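Local coordinates for D-lactate dehydrogenase (Fermentative) (Pseudomonas aeruginosa, PDB 6ABJ), which is a tetrameric dehydrogenase that interconverts pyruvate and D-lactate with the NADH/NAD+ pair, probably in fermentation, at residues Ser214-Leu219 with Gly242-Asn247. Numbering follows the deposited sequence.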
ATOM      1  N   SER B 214      23.380  12.986 -20.544  1.00 25.36           N
ATOM      2  CA  SER B 214      21.947  12.924 -20.451  1.00 25.02           C
ATOM      3  C   SER B 214      21.436  12.946 -18.979  1.00 24.42           C
ATOM      4  O   SER B 214      21.985  12.261 -18.140  1.00 23.57           O
ATOM      5  CB  SER B 214      21.482  11.637 -21.114  1.00 25.86           C
ATOM      6  OG  SER B 214      21.653  11.674 -22.500  1.00 26.14           O
ATOM      7  N   ASP B 215      20.370  13.685 -18.719  1.00 23.78           N
ATOM      8  CA  ASP B 215      19.650  13.633 -17.475  1.00 24.62           C
ATOM      9  C   ASP B 215      18.713  12.431 -17.444  1.00 24.11           C
ATOM     10  O   ASP B 215      18.439  11.814 -16.386  1.00 24.52           O
ATOM     11  CB  ASP B 215      18.873  14.950 -17.303  1.00 23.49           C
ATOM     12  CG  ASP B 215      19.758  16.145 -17.280  1.00 23.59           C
ATOM     13  OD1 ASP B 215      20.656  16.220 -16.448  1.00 23.97           O
ATOM     14  OD2 ASP B 215      19.611  17.005 -18.145  1.00 22.38           O
ATOM     15  N   ILE B 216      18.234  12.052 -18.590  1.00 22.42           N
ATOM     16  CA  ILE B 216      17.301  10.908 -18.712  1.00 22.98           C
ATOM     17  C   ILE B 216      17.778  10.087 -19.919  1.00 23.26           C
ATOM     18  O   ILE B 216      18.028  10.682 -20.942  1.00 24.53           O
ATOM     19  CB  ILE B 216      15.843  11.345 -18.981  1.00 22.47           C
ATOM     20  CG1 ILE B 216      15.300  12.157 -17.810  1.00 22.77           C
ATOM     21  CG2 ILE B 216      14.952  10.131 -19.214  1.00 22.82           C
ATOM     22  CD1 ILE B 216      13.967  12.854 -18.134  1.00 21.46           C
ATOM     23  N   VAL B 217      17.932   8.778 -19.766  1.00 23.63           N
ATOM     24  CA  VAL B 217      18.350   7.872 -20.856  1.00 23.63           C
ATOM     25  C   VAL B 217      17.241   6.901 -21.088  1.00 24.66           C
ATOM     26  O   VAL B 217      16.736   6.337 -20.134  1.00 23.06           O
ATOM     27  CB  VAL B 217      19.609   7.140 -20.462  1.00 25.24           C
ATOM     28  CG1 VAL B 217      19.969   6.103 -21.508  1.00 28.15           C
ATOM     29  CG2 VAL B 217      20.759   8.081 -20.216  1.00 26.36           C
ATOM     30  N   SER B 218      16.796   6.694 -22.361  1.00 23.65           N
ATOM     31  CA  SER B 218      15.718   5.793 -22.575  1.00 24.72           C
ATOM     32  C   SER B 218      16.164   4.813 -23.670  1.00 26.64           C
ATOM     33  O   SER B 218      16.649   5.255 -24.674  1.00 25.23           O
ATOM     34  CB  SER B 218      14.440   6.503 -22.996  1.00 24.68           C
ATOM     35  OG  SER B 218      13.351   5.616 -23.026  1.00 25.26           O
ATOM     36  N   LEU B 219      16.005   3.504 -23.406  1.00 27.79           N
ATOM     37  CA  LEU B 219      16.433   2.477 -24.340  1.00 29.15           C
ATOM     38  C   LEU B 219      15.307   2.097 -25.306  1.00 31.32           C
ATOM     39  O   LEU B 219      14.201   1.694 -24.898  1.00 29.62           O
ATOM     40  CB  LEU B 219      16.903   1.246 -23.596  1.00 29.89           C
ATOM     41  CG  LEU B 219      17.930   1.493 -22.531  1.00 30.91           C
ATOM     42  CD1 LEU B 219      18.262   0.275 -21.679  1.00 30.06           C
ATOM     43  CD2 LEU B 219      19.217   1.968 -23.174  1.00 31.05           C
ATOM     44  N   GLY B 242      23.062  10.611 -10.632  1.00 28.12           N
ATOM     45  CA  GLY B 242      21.655  10.994 -10.347  1.00 26.32           C
ATOM     46  C   GLY B 242      20.730  10.903 -11.531  1.00 25.98           C
ATOM     47  O   GLY B 242      19.529  11.218 -11.420  1.00 25.49           O
ATOM     48  N   ALA B 243      21.200  10.374 -12.659  1.00 25.06           N
ATOM     49  CA  ALA B 243      20.408  10.373 -13.851  1.00 24.09           C
ATOM     50  C   ALA B 243      19.280   9.361 -13.700  1.00 23.40           C
ATOM     51  O   ALA B 243      19.306   8.479 -12.827  1.00 23.99           O
ATOM     52  CB  ALA B 243      21.257  10.027 -15.060  1.00 24.58           C
ATOM     53  N   MET B 244      18.329   9.480 -14.589  1.00 21.90           N
ATOM     54  CA  MET B 244      17.210   8.536 -14.709  1.00 21.53           C
ATOM     55  C   MET B 244      17.437   7.600 -15.911  1.00 22.22           C
ATOM     56  O   MET B 244      17.718   8.087 -16.999  1.00 21.98           O
ATOM     57  CB  MET B 244      15.937   9.337 -14.930  1.00 21.79           C
ATOM     58  CG  MET B 244      14.698   8.498 -15.205  1.00 23.06           C
ATOM     59  SD  MET B 244      13.223   9.515 -15.422  1.00 23.46           S
ATOM     60  CE  MET B 244      12.937  10.091 -13.779  1.00 22.92           C
ATOM     61  N   LEU B 245      17.172   6.312 -15.712  1.00 22.73           N
ATOM     62  CA  LEU B 245      17.182   5.319 -16.811  1.00 22.70           C
ATOM     63  C   LEU B 245      15.832   4.671 -16.974  1.00 22.05           C
ATOM     64  O   LEU B 245      15.237   4.200 -16.000  1.00 23.53           O
ATOM     65  CB  LEU B 245      18.234   4.264 -16.469  1.00 22.33           C
ATOM     66  CG  LEU B 245      18.376   3.152 -17.507  1.00 24.11           C
ATOM     67  CD1 LEU B 245      18.919   3.609 -18.857  1.00 24.14           C
ATOM     68  CD2 LEU B 245      19.304   2.071 -16.938  1.00 24.57           C
ATOM     69  N   ILE B 246      15.379   4.574 -18.221  1.00 22.96           N
ATOM     70  CA  ILE B 246      14.123   3.952 -18.575  1.00 23.95           C
ATOM     71  C   ILE B 246      14.448   2.814 -19.598  1.00 25.09           C
ATOM     72  O   ILE B 246      15.121   3.031 -20.611  1.00 24.46           O
ATOM     73  CB  ILE B 246      13.173   4.964 -19.261  1.00 23.72           C
ATOM     74  CG1 ILE B 246      12.957   6.208 -18.349  1.00 23.69           C
ATOM     75  CG2 ILE B 246      11.831   4.360 -19.615  1.00 23.15           C
ATOM     76  CD1 ILE B 246      12.322   5.917 -16.993  1.00 23.26           C
ATOM     77  N   ASN B 247      13.960   1.621 -19.305  1.00 26.10           N
ATOM     78  CA  ASN B 247      14.037   0.519 -20.255  1.00 27.55           C
ATOM     79  C   ASN B 247      12.659  -0.028 -20.521  1.00 27.48           C
ATOM     80  O   ASN B 247      12.080  -0.806 -19.725  1.00 31.07           O
ATOM     81  CB  ASN B 247      14.941  -0.599 -19.773  1.00 28.74           C
ATOM     82  CG  ASN B 247      15.144  -1.660 -20.869  1.00 32.52           C
ATOM     83  OD1 ASN B 247      14.803  -1.414 -22.035  1.00 31.25           O
ATOM     84  ND2 ASN B 247      15.631  -2.804 -20.488  1.00 31.67           N
TER
HETATM   85  O   HOH W   1      12.704   2.851 -22.966  1.00 26.06           O
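Leu245 crosses Val217 obliquely on one face of the sheet, touching it with a single methyl, CD1, which lies 3.8 Å from Val217 CG1; its CG lies anti to the backbone N (chi1 180°), and chi2 of 66° then swings CD1 toward strand 216-219, where it also approaches Leu219 CG. The same face ends in a mixed pair, where Leu219 CD1 rests against the amide of Asn247, 3.8 Å from its CG. The polar atoms of that amide are engaged beyond the pair, OD1 by the backbone N of Gly249 and ND2 by the carbonyl of Arg250. On the other face Ile216 and Met244 run side by side, Ile216 CG1 meeting both CB and SD of the methionine at 4.1 Å, while Ser218 OG sits 3.8 Å from Ile246 CB. A water bridges Ser218 OG to Leu219 O.

Behind these overlaps stands a parallel ladder: Met244 N bonds to Asp215 O, Val217 N to Met244 O and Ile246 N to Val217 O, each 2.9 Å, followed by Leu219 N to Ile246 O at 3.0 Å. The N-to-C directions of strands 216-219 and 243-247 differ by 13°.

The pair illustrates the beta-alpha-beta crossover of a Rossmann-type NAD-binding domain: helix 233-238 links the middle strand of the sheet, 216-219, to its neighbour 243-247, and Thr248, an NADH-binding residue, follows directly. Strands 162-166 and 268-273 flank the pair, and helix 118-134 covers the Ile216, Met244 and Ile246 face through Ile129.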